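PDB 1FVI: chlorella virus DNA ligase-adenylate from Chlorella virus, which probably joins breaks in DNA as an ATP-dependent ligase, and carries AMP covalently on the enzyme as a reaction intermediate. Local coordinates for residues I2-A8 / Y171-S176; F19-P25 / L136-N142; I46-M51 / A80-H85; I196-A201 / D257-N261. The protein carries 1 engineered substitution. All coordinates share one frame; numbering follows the deposited sequence.

How the contacts relate
The chain starts at contact 1, where 2-8 meets 171-176. This contact closes a long loop that holds most of the nucleotide-binding part of the protein. Contact 2 (19-25 with 136-142) is nested inside it and pairs two sheet strands next to the AMP. Contact 3 (46-51 with 80-85) is nested inside contact 2 and joins the start of helix 49-58 to the end of helix 74-82. Contact 4 (196-201 with 257-261) follows in series and seats a helix on the five-stranded sheet of the OB-like domain. No two contacts cross or touch. The centres of contacts 1 and 4 are about 46 Å apart.

Contact 1: residues I2-A8 / Y171-S176; sequences ITKPLLA and YKFGRS
Tyr171 swings its ring onto segment 2-8 because CG stands trans to the backbone N (chi1 -169°). The backbone of segment 2-8 places Leu6 CB over one face of that ring, 4.1 Å from the Tyr171 ring centroid, a CH-pi contact. Ile2 CD1 lies over the opposite face, 4.0 Å from Tyr171 CZ, and the Ile2 side chain crosses the tyrosine at about a right angle. Lys4 O sits at the ring edge, in its plane. The phenol oxygen accepts from the backbone: Leu6 N to Tyr171 OH is 3.2 Å, with the N-H bent to 151°. The hydroxyl is also hydrogen-bonded to Asp64 OD2.

This pairing brings the N-terminal loop, which runs into strand 9-10, against the loop between strands 162-165 and 184-186 of the nucleotide-binding domain. It borders the AMP site: the Leu7 side chain is about 4 Å from AMP, and Ala8 lies beside AMP-binding Lys185. The backbones join in a single beta bridge at Leu7 and Arg175. Leu7 N donates to Gly174 O at 3.0 Å, and Ser176 N donates to Leu7 O at 2.9 Å; both bonds are nearly straight at the hydrogen. Before the bridge, the chain makes an inverse gamma turn centred on Phe173. Thr3 OG1 presses on that side chain, 3.1 Å from Phe173 CG. Gly174 then takes backbone angles that call for glycine. Leu7 CB lies above the centre of one face of the Arg175 guanidinium. Arg175 NH2 also meets a bound sulfate, probably from the crystallisation liquor.

Contact 2: residues F19-P25 / L136-N142; sequences FPCLATP and LIPVEIN. With AMP (adenosine monophosphate), chain C.
The Phe19 ring meets Ile141 at its edge: Ile141 CG2 lies near the ring plane, 3.7 Å from Phe19 CE2. At the other end of the contact the flat group is the adenine of AMP, held by its exocyclic amine. Between them, strands 21-25 and 139-141 run antiparallel. Strand 139-141 is the edge strand, within this chain, of a mixed five-stranded sheet of the nucleotide-binding (adenylation) domain. Cys21 with Ile141 and Ala23 with Val139 are hydrogen-bonded pairs; Leu22 with Glu140 is the non-hydrogen-bonded pair between them. In the Ala23-Val139 pair both bonds, Ala23 N to Val139 O and Val139 N to Ala23 O, are 2.8 Å.

Cys21, Ala23, Val139 and Ile141 share one sheet face. There Cys21 SG lies 4.0 Å from Ile141 CB, and Ala23 CB touches Ile141 CG1. Helix 144-156 packs against Ala23 and Pro25. Elsewhere Leu22 CB meets Pro138 CB at 3.7 Å, and helix 108-121 touches both residues.

Next to the ligand, Pro25 and Leu136 reach toward each other tip to tip, with Pro25 CG 3.8 Å from Leu136 CD2. Leu136 CD1 comes within 3.4 Å of AMP N6. The first torsion of Thr24 (chi1 52°) turns OG1 to AMP N6 while CG2 packs beside Pro138. AMP N6 donates twice, to Thr24 OG1 at 3.0 Å and to Pro25 O at 3.1 Å.

Contact 3: residues I46-M51 / A80-H85; sequences IRNSVM and AVMTGH
Arg47 and Gly84 bring the two backbones closest, 4.2 Å between Arg47 CA and Gly84 CA. Segment 46-51 turns into helix 49-58 here, while segment 80-85 leaves helix 74-82. Gly84 is the centre of an inverse gamma turn. Two backbone bonds tie the segments: Asn48 N to Val81 O at 3.1 Å and Ser49 N to His85 O at 3.3 Å.

Asn48 carries the side-chain part of the contact. Its CG is trans to the backbone N (chi1 -173°), which sends the amide to Ala80 O, near the C-terminal end of helix 74-82. Asn48 ND2 donates to Ala80 O at 2.7 Å, from above the carbonyl plane and with a bent N-H (138°). Asn48 is also the N-cap of helix 49-58. Its OD1 accepts weak bonds from the backbone N atoms of Val50 and Met51. One amide thus links the two helices. Both belong to the nucleotide-binding (adenylation) domain, away from the ligand: the Val81 side chain is about 13 Å from AMP. His85 stands against the amide, with ring and amide planes 82° apart. His85 ND1 makes a weak bond to Ala80 O as well, so two donors share that carbonyl.

Val81 CG2 is 3.7 Å from Met51 SD, and Val81 CG1 is 3.9 Å from Ile46 CG2. The Arg47 guanidinium lays a face over Gly84, with Gly84 CA 3.7 Å above its plane.

Contact 4: residues I196-A201 / D257-N261; sequences IISMTA and DFWQN
The OB-like domain places a helix against its antiparallel sheet, and this contact is one seat of that helix. Met199 and Ala201, near the end of strand 190-201, meet Phe258 and Trp259 in the last turn of helix 252-260. In chain order the helix lies between strands 244-246 and 269-275, as in OB folds. A classic beta bulge at Ile197 and Ser198, facing Glu236, lies between Ile196, which touches Phe258, and Met199.

Ala201 CB lies over one face of the Trp259 indole, 3.8 Å from the centroid of the six-membered ring, a CH-pi contact. It is offset toward the rim, with Ala201 CB 3.4 Å from Trp259 CH2. Met199 CB comes to the edge of the same ring, 4.0 Å from Trp259 CZ3. The extended Met199 chain then crosses Phe258 at about a right angle. Its end packs there, with Met199 CE 3.8 Å from Phe258 CD2. Phe258 makes an edge-to-face contact with Tyr265, and Trp259 a cation-pi contact with Lys262.

No hydrogen bond crosses between the two segments, so the helix is held on the strand by apolar and CH-pi contacts, which depend on close shape fit and not on directional polar bonds.

Contact 1: residues I2-A8 / Y171-S176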
# COMPACT_ATOMS: atom_id res chain seq x y z
N ILE A 2 14.17 7.88 -17.90
CA ILE A 2 14.45 6.90 -16.85
C ILE A 2 15.26 5.71 -17.42
O ILE A 2 14.84 5.07 -18.37
CB ILE A 2 13.08 6.41 -16.25
CG1 ILE A 2 12.35 7.57 -15.55
CG2 ILE A 2 13.27 5.23 -15.31
CD1 ILE A 2 11.10 7.15 -14.77
N THR A 3 16.41 5.42 -16.83
CA THR A 3 17.23 4.32 -17.32
C THR A 3 16.95 2.98 -16.63
O THR A 3 17.21 1.92 -17.19
CB THR A 3 18.76 4.63 -17.27
OG1 THR A 3 19.19 4.81 -15.91
CG2 THR A 3 19.07 5.90 -18.08
N LYS A 4 16.48 3.05 -15.39
CA LYS A 4 16.14 1.86 -14.59
C LYS A 4 15.40 2.38 -13.36
O LYS A 4 15.63 3.51 -12.92
CB LYS A 4 17.39 1.05 -14.19
CG LYS A 4 18.43 1.78 -13.40
CD LYS A 4 19.66 0.93 -13.18
CE LYS A 4 20.30 0.58 -14.51
NZ LYS A 4 21.51 -0.28 -14.38
N PRO A 5 14.49 1.58 -12.78
CA PRO A 5 13.78 2.10 -11.61
C PRO A 5 14.56 2.40 -10.34
O PRO A 5 15.69 1.94 -10.12
CB PRO A 5 12.67 1.06 -11.41
CG PRO A 5 13.30 -0.18 -11.82
CD PRO A 5 14.05 0.21 -13.09
N LEU A 6 13.97 3.28 -9.54
CA LEU A 6 14.51 3.68 -8.26
C LEU A 6 14.16 2.54 -7.27
O LEU A 6 13.00 2.12 -7.18
CB LEU A 6 13.82 4.97 -7.80
CG LEU A 6 14.39 5.90 -6.71
CD1 LEU A 6 13.22 6.66 -6.10
CD2 LEU A 6 15.17 5.18 -5.62
N LEU A 7 15.17 2.02 -6.58
CA LEU A 7 14.94 0.96 -5.61
C LEU A 7 15.24 1.45 -4.19
O LEU A 7 15.87 2.49 -3.99
CB LEU A 7 15.72 -0.30 -5.98
CG LEU A 7 15.34 -0.81 -7.37
CD1 LEU A 7 16.23 -1.99 -7.73
CD2 LEU A 7 13.85 -1.21 -7.41
N ALA A 8 14.73 0.72 -3.21
CA ALA A 8 14.89 1.09 -1.82
C ALA A 8 15.89 0.31 -0.98
O ALA A 8 16.20 -0.85 -1.24
CB ALA A 8 13.50 1.04 -1.11
N TYR A 171 15.60 11.23 -8.48
CA TYR A 171 15.16 9.94 -8.99
C TYR A 171 16.47 9.22 -9.35
O TYR A 171 17.09 9.49 -10.38
CB TYR A 171 14.27 10.09 -10.24
CG TYR A 171 13.61 8.78 -10.60
CD1 TYR A 171 12.27 8.56 -10.33
CD2 TYR A 171 14.36 7.73 -11.13
CE1 TYR A 171 11.69 7.31 -10.57
CE2 TYR A 171 13.79 6.48 -11.37
CZ TYR A 171 12.46 6.28 -11.09
OH TYR A 171 11.90 5.04 -11.32
N LYS A 172 16.89 8.32 -8.46
CA LYS A 172 18.12 7.56 -8.66
C LYS A 172 17.91 6.37 -9.58
O LYS A 172 16.96 5.61 -9.42
CB LYS A 172 18.66 7.08 -7.30
CG LYS A 172 20.02 6.39 -7.36
CD LYS A 172 20.50 5.99 -5.98
CE LYS A 172 21.77 5.17 -6.05
NZ LYS A 172 22.29 4.80 -4.71
N PHE A 173 18.81 6.21 -10.56
CA PHE A 173 18.72 5.08 -11.49
C PHE A 173 19.43 3.91 -10.83
O PHE A 173 20.48 3.46 -11.28
CB PHE A 173 19.35 5.45 -12.84
CG PHE A 173 18.74 6.68 -13.48
CD1 PHE A 173 19.51 7.52 -14.27
CD2 PHE A 173 17.39 6.96 -13.33
CE1 PHE A 173 18.93 8.63 -14.91
CE2 PHE A 173 16.79 8.07 -13.96
CZ PHE A 173 17.57 8.90 -14.75
N GLY A 174 18.84 3.41 -9.75
CA GLY A 174 19.42 2.32 -9.01
C GLY A 174 18.86 2.29 -7.60
O GLY A 174 17.93 3.03 -7.28
N ARG A 175 19.43 1.44 -6.75
CA ARG A 175 18.95 1.32 -5.38
C ARG A 175 19.56 2.34 -4.42
O ARG A 175 20.76 2.54 -4.39
CB ARG A 175 19.20 -0.09 -4.88
CG ARG A 175 18.58 -0.40 -3.51
CD ARG A 175 18.90 -1.84 -3.11
NE ARG A 175 17.88 -2.82 -3.50
CZ ARG A 175 17.77 -3.37 -4.70
NH1 ARG A 175 18.63 -3.06 -5.67
NH2 ARG A 175 16.76 -4.21 -4.95
N SER A 176 18.69 2.99 -3.66
CA SER A 176 19.10 3.98 -2.66
C SER A 176 19.86 3.29 -1.53
O SER A 176 19.65 2.11 -1.25
CB SER A 176 17.84 4.64 -2.06
OG SER A 176 18.15 5.60 -1.07

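Contact 2: residues F19-P25 / L136-N142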
# COMPACT_ATOMS: atom_id res chain seq x y z
N PHE A 19 13.94 12.62 10.23
CA PHE A 19 12.54 12.96 10.39
C PHE A 19 11.61 13.74 9.54
O PHE A 19 10.48 13.28 9.35
CB PHE A 19 12.09 12.93 11.81
CG PHE A 19 11.50 11.64 12.12
CD1 PHE A 19 12.16 10.74 12.95
CD2 PHE A 19 10.38 11.21 11.39
CE1 PHE A 19 11.72 9.44 13.04
CE2 PHE A 19 9.94 9.93 11.47
CZ PHE A 19 10.60 9.03 12.29
N PRO A 20 11.94 14.98 9.20
CA PRO A 20 10.87 15.50 8.34
C PRO A 20 11.01 14.61 7.08
O PRO A 20 11.99 14.74 6.34
CB PRO A 20 11.32 16.94 8.10
CG PRO A 20 11.97 17.28 9.42
CD PRO A 20 12.79 16.05 9.74
N CYS A 21 10.16 13.58 6.98
CA CYS A 21 10.17 12.64 5.85
C CYS A 21 8.77 12.46 5.23
O CYS A 21 7.77 12.78 5.86
CB CYS A 21 10.76 11.27 6.27
SG CYS A 21 9.69 10.19 7.29
N LEU A 22 8.76 12.02 3.97
CA LEU A 22 7.54 11.79 3.21
C LEU A 22 7.23 10.31 2.99
O LEU A 22 7.94 9.61 2.27
CB LEU A 22 7.63 12.53 1.86
CG LEU A 22 7.76 14.05 2.01
CD1 LEU A 22 8.04 14.71 0.65
CD2 LEU A 22 6.48 14.61 2.61
N ALA A 23 6.12 9.84 3.56
CA ALA A 23 5.79 8.43 3.46
C ALA A 23 4.61 8.04 2.58
O ALA A 23 3.69 8.82 2.37
CB ALA A 23 5.60 7.85 4.88
N THR A 24 4.67 6.82 2.05
CA THR A 24 3.61 6.27 1.23
C THR A 24 3.49 4.80 1.62
O THR A 24 4.35 4.28 2.35
CB THR A 24 3.88 6.41 -0.31
OG1 THR A 24 5.17 5.89 -0.63
CG2 THR A 24 3.74 7.87 -0.78
N PRO A 25 2.40 4.13 1.22
CA PRO A 25 2.22 2.71 1.56
C PRO A 25 3.01 1.76 0.68
O PRO A 25 3.15 1.97 -0.52
CB PRO A 25 0.72 2.51 1.37
CG PRO A 25 0.41 3.42 0.25
CD PRO A 25 1.17 4.67 0.61
N LEU A 136 -0.49 8.53 -5.50
CA LEU A 136 0.08 8.27 -4.19
C LEU A 136 0.82 9.50 -3.73
O LEU A 136 2.02 9.64 -3.97
CB LEU A 136 1.06 7.09 -4.23
CG LEU A 136 0.62 5.67 -3.85
CD1 LEU A 136 1.87 4.93 -3.37
CD2 LEU A 136 -0.44 5.67 -2.75
N ILE A 137 0.09 10.44 -3.14
CA ILE A 137 0.67 11.67 -2.61
C ILE A 137 1.19 11.33 -1.20
O ILE A 137 0.46 10.76 -0.38
CB ILE A 137 -0.38 12.77 -2.63
CG1 ILE A 137 -0.75 13.06 -4.09
CG2 ILE A 137 0.12 14.01 -1.88
CD1 ILE A 137 -2.01 13.84 -4.30
N PRO A 138 2.48 11.62 -0.91
CA PRO A 138 3.03 11.29 0.41
C PRO A 138 2.50 12.05 1.61
O PRO A 138 1.95 13.15 1.49
CB PRO A 138 4.52 11.52 0.22
CG PRO A 138 4.54 12.69 -0.75
CD PRO A 138 3.48 12.30 -1.75
N VAL A 139 2.68 11.43 2.78
CA VAL A 139 2.28 11.98 4.06
C VAL A 139 3.55 12.50 4.71
O VAL A 139 4.58 11.86 4.62
CB VAL A 139 1.73 10.86 4.99
CG1 VAL A 139 1.50 11.40 6.39
CG2 VAL A 139 0.45 10.30 4.43
N GLU A 140 3.50 13.68 5.32
CA GLU A 140 4.66 14.22 6.00
C GLU A 140 4.62 13.70 7.44
O GLU A 140 3.65 13.92 8.16
CB GLU A 140 4.66 15.75 6.00
CG GLU A 140 5.85 16.37 6.73
CD GLU A 140 5.88 17.90 6.65
OE1 GLU A 140 6.98 18.47 6.45
OE2 GLU A 140 4.80 18.52 6.79
N ILE A 141 5.65 12.93 7.81
CA ILE A 141 5.77 12.34 9.14
C ILE A 141 6.87 13.15 9.85
O ILE A 141 7.93 13.41 9.26
CB ILE A 141 6.18 10.83 9.03
CG1 ILE A 141 5.16 10.05 8.19
CG2 ILE A 141 6.41 10.21 10.40
CD1 ILE A 141 3.78 9.96 8.79
N ASN A 142 6.63 13.50 11.11
CA ASN A 142 7.58 14.31 11.86
C ASN A 142 8.36 13.62 12.95
O ASN A 142 9.39 14.14 13.38
CB ASN A 142 6.85 15.50 12.47
CG ASN A 142 6.33 16.46 11.42
OD1 ASN A 142 7.01 16.77 10.44
ND2 ASN A 142 5.12 16.93 11.63
P AMP C . 9.06 -5.16 -0.25
O1P AMP C . 10.33 -5.62 0.31
O3P AMP C . 8.66 -6.45 -1.08
O5' AMP C . 9.32 -4.15 -1.35
C5' AMP C . 8.17 -3.66 -2.20
C4' AMP C . 8.61 -3.27 -3.60
O4' AMP C . 7.56 -2.46 -4.13
C3' AMP C . 9.89 -2.42 -3.64
O3' AMP C . 10.76 -2.71 -4.74
C2' AMP C . 9.41 -1.02 -3.82
O2' AMP C . 10.36 -0.27 -4.57
C1' AMP C . 8.02 -1.17 -4.47
N9 AMP C . 7.09 -0.19 -3.94
C8 AMP C . 5.84 -0.50 -3.45
N7 AMP C . 5.24 0.58 -3.04
C5 AMP C . 6.10 1.65 -3.25
C6 AMP C . 6.00 3.03 -3.02
N6 AMP C . 4.90 3.60 -2.47
N1 AMP C . 7.06 3.77 -3.37
C2 AMP C . 8.12 3.21 -3.91
N3 AMP C . 8.35 1.92 -4.18
C4 AMP C . 7.29 1.14 -3.84

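Contact 3: residues I46-M51 / A80-H85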
# COMPACT_ATOMS: atom_id res chain seq x y z
N ILE A 46 5.22 -4.52 -20.54
CA ILE A 46 4.18 -5.22 -19.78
C ILE A 46 3.50 -6.21 -20.74
O ILE A 46 3.04 -5.81 -21.82
CB ILE A 46 3.12 -4.21 -19.24
CG1 ILE A 46 3.76 -3.27 -18.22
CG2 ILE A 46 1.94 -4.91 -18.65
CD1 ILE A 46 4.46 -3.95 -17.07
N ARG A 47 3.46 -7.48 -20.35
CA ARG A 47 2.90 -8.55 -21.16
C ARG A 47 1.43 -8.40 -21.51
O ARG A 47 1.00 -8.79 -22.60
CB ARG A 47 3.14 -9.89 -20.48
CG ARG A 47 4.61 -10.27 -20.35
CD ARG A 47 4.99 -11.41 -21.28
NE ARG A 47 4.78 -11.07 -22.68
CZ ARG A 47 4.30 -11.91 -23.58
NH1 ARG A 47 3.98 -13.15 -23.24
NH2 ARG A 47 4.11 -11.50 -24.83
N ASN A 48 0.66 -7.87 -20.57
CA ASN A 48 -0.77 -7.65 -20.78
C ASN A 48 -0.96 -6.41 -21.66
O ASN A 48 -0.95 -5.28 -21.16
CB ASN A 48 -1.49 -7.49 -19.44
CG ASN A 48 -2.99 -7.43 -19.59
OD1 ASN A 48 -3.49 -7.08 -20.65
ND2 ASN A 48 -3.71 -7.76 -18.53
N SER A 49 -1.21 -6.64 -22.95
CA SER A 49 -1.38 -5.56 -23.93
C SER A 49 -2.46 -4.53 -23.69
O SER A 49 -2.28 -3.37 -24.04
CB SER A 49 -1.53 -6.15 -25.33
OG SER A 49 -0.33 -6.78 -25.74
N VAL A 50 -3.58 -4.96 -23.13
CA VAL A 50 -4.69 -4.06 -22.84
C VAL A 50 -4.27 -3.10 -21.72
O VAL A 50 -4.52 -1.90 -21.80
CB VAL A 50 -5.95 -4.84 -22.38
CG1 VAL A 50 -7.15 -3.90 -22.24
CG2 VAL A 50 -6.24 -5.98 -23.33
N MET A 51 -3.62 -3.65 -20.69
CA MET A 51 -3.15 -2.85 -19.55
C MET A 51 -2.12 -1.86 -20.07
O MET A 51 -2.16 -0.67 -19.75
CB MET A 51 -2.47 -3.73 -18.50
CG MET A 51 -3.38 -4.65 -17.73
SD MET A 51 -2.48 -5.38 -16.33
CE MET A 51 -3.84 -5.85 -15.26
N ALA A 80 -2.19 -11.60 -14.29
CA ALA A 80 -2.97 -10.71 -15.15
C ALA A 80 -2.06 -9.71 -15.87
O ALA A 80 -2.18 -9.49 -17.07
CB ALA A 80 -4.02 -9.98 -14.32
N VAL A 81 -1.11 -9.15 -15.12
CA VAL A 81 -0.15 -8.17 -15.64
C VAL A 81 0.95 -8.82 -16.48
O VAL A 81 1.29 -8.34 -17.57
CB VAL A 81 0.57 -7.41 -14.49
CG1 VAL A 81 1.52 -6.36 -15.06
CG2 VAL A 81 -0.43 -6.77 -13.54
N MET A 82 1.49 -9.90 -15.96
CA MET A 82 2.61 -10.58 -16.60
C MET A 82 2.31 -11.61 -17.66
O MET A 82 3.24 -12.15 -18.27
CB MET A 82 3.55 -11.14 -15.52
CG MET A 82 4.06 -10.07 -14.54
SD MET A 82 4.67 -8.59 -15.41
CE MET A 82 6.36 -9.17 -15.93
N THR A 83 1.04 -11.89 -17.91
CA THR A 83 0.70 -12.84 -18.96
C THR A 83 0.31 -12.02 -20.18
O THR A 83 -0.43 -11.04 -20.07
CB THR A 83 -0.43 -13.80 -18.55
OG1 THR A 83 -0.02 -14.55 -17.40
CG2 THR A 83 -0.76 -14.78 -19.69
N GLY A 84 0.83 -12.42 -21.34
CA GLY A 84 0.57 -11.72 -22.58
C GLY A 84 -0.84 -11.76 -23.13
O GLY A 84 -1.05 -12.23 -24.25
N HIS A 85 -1.80 -11.24 -22.38
CA HIS A 85 -3.20 -11.21 -22.80
C HIS A 85 -3.38 -10.32 -24.03
O HIS A 85 -2.73 -9.28 -24.16
CB HIS A 85 -4.09 -10.68 -21.67
CG HIS A 85 -4.16 -11.58 -20.47
ND1 HIS A 85 -4.05 -11.10 -19.18
CD2 HIS A 85 -4.35 -12.91 -20.37
CE1 HIS A 85 -4.16 -12.11 -18.33
NE2 HIS A 85 -4.34 -13.22 -19.03

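Contact 4: residues I196-A201 / D257-N261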
# COMPACT_ATOMS: atom_id res chain seq x y z
N ILE A 196 -9.22 -16.35 19.01
CA ILE A 196 -10.41 -15.52 19.21
C ILE A 196 -11.24 -16.11 20.36
O ILE A 196 -11.44 -17.32 20.41
CB ILE A 196 -11.29 -15.50 17.96
CG1 ILE A 196 -10.46 -15.04 16.76
CG2 ILE A 196 -12.50 -14.59 18.18
CD1 ILE A 196 -11.15 -15.27 15.43
N ILE A 197 -11.69 -15.25 21.27
CA ILE A 197 -12.51 -15.71 22.39
C ILE A 197 -13.92 -15.11 22.38
O ILE A 197 -14.89 -15.80 22.67
CB ILE A 197 -11.82 -15.48 23.74
CG1 ILE A 197 -11.69 -14.00 24.04
CG2 ILE A 197 -10.43 -16.13 23.74
CD1 ILE A 197 -10.73 -13.72 25.17
N SER A 198 -14.04 -13.85 21.97
CA SER A 198 -15.35 -13.20 21.89
C SER A 198 -15.33 -12.05 20.86
O SER A 198 -14.29 -11.74 20.29
CB SER A 198 -15.79 -12.69 23.26
OG SER A 198 -14.92 -11.68 23.74
N MET A 199 -16.49 -11.45 20.59
CA MET A 199 -16.61 -10.34 19.65
C MET A 199 -17.50 -9.23 20.19
O MET A 199 -18.37 -9.47 21.03
CB MET A 199 -17.19 -10.80 18.31
CG MET A 199 -16.29 -11.73 17.54
SD MET A 199 -17.03 -12.18 15.99
CE MET A 199 -15.87 -13.48 15.49
N THR A 200 -17.30 -8.03 19.67
CA THR A 200 -18.07 -6.88 20.07
C THR A 200 -18.61 -6.27 18.78
O THR A 200 -17.84 -6.07 17.83
CB THR A 200 -17.19 -5.85 20.77
OG1 THR A 200 -16.50 -6.49 21.84
CG2 THR A 200 -18.03 -4.73 21.32
N ALA A 201 -19.92 -6.02 18.75
CA ALA A 201 -20.59 -5.43 17.58
C ALA A 201 -20.15 -3.98 17.31
O ALA A 201 -19.62 -3.31 18.20
CB ALA A 201 -22.09 -5.50 17.76
N ASP A 257 -19.18 -11.01 7.90
CA ASP A 257 -18.97 -12.45 8.00
C ASP A 257 -18.66 -12.91 9.42
O ASP A 257 -19.29 -13.84 9.92
CB ASP A 257 -17.88 -12.92 7.03
CG ASP A 257 -18.31 -12.81 5.58
OD1 ASP A 257 -19.52 -12.63 5.34
OD2 ASP A 257 -17.44 -12.92 4.69
N PHE A 258 -17.67 -12.26 10.04
CA PHE A 258 -17.29 -12.56 11.41
C PHE A 258 -18.52 -12.52 12.33
O PHE A 258 -18.71 -13.44 13.12
CB PHE A 258 -16.23 -11.56 11.91
CG PHE A 258 -14.81 -11.98 11.64
CD1 PHE A 258 -13.91 -11.09 11.03
CD2 PHE A 258 -14.34 -13.23 12.02
CE1 PHE A 258 -12.57 -11.45 10.83
CE2 PHE A 258 -13.00 -13.60 11.82
CZ PHE A 258 -12.11 -12.70 11.22
N TRP A 259 -19.37 -11.49 12.17
CA TRP A 259 -20.58 -11.32 12.99
C TRP A 259 -21.77 -12.24 12.69
O TRP A 259 -22.49 -12.64 13.59
CB TRP A 259 -21.08 -9.88 12.96
CG TRP A 259 -22.09 -9.58 14.04
CD1 TRP A 259 -23.44 -9.40 13.90
CD2 TRP A 259 -21.82 -9.39 15.44
NE1 TRP A 259 -24.02 -9.10 15.11
CE2 TRP A 259 -23.04 -9.09 16.07
CE3 TRP A 259 -20.65 -9.44 16.21
CZ2 TRP A 259 -23.13 -8.84 17.45
CZ3 TRP A 259 -20.74 -9.19 17.58
CH2 TRP A 259 -21.98 -8.90 18.18
N GLN A 260 -22.01 -12.53 11.41
CA GLN A 260 -23.10 -13.40 11.03
C GLN A 260 -22.79 -14.84 11.44
O GLN A 260 -23.69 -15.60 11.82
CB GLN A 260 -23.37 -13.31 9.53
CG GLN A 260 -23.82 -11.94 9.06
CD GLN A 260 -25.06 -11.44 9.79
OE1 GLN A 260 -25.09 -10.31 10.29
NE2 GLN A 260 -26.09 -12.28 9.84
N ASN A 261 -21.52 -15.22 11.37
CA ASN A 261 -21.11 -16.57 11.74
C ASN A 261 -20.09 -16.58 12.87
O ASN A 261 -19.22 -17.43 12.90
CB ASN A 261 -20.51 -17.30 10.53
CG ASN A 261 -21.56 -17.75 9.54
OD1 ASN A 261 -21.89 -17.03 8.59
ND2 ASN A 261 -22.10 -18.96 9.74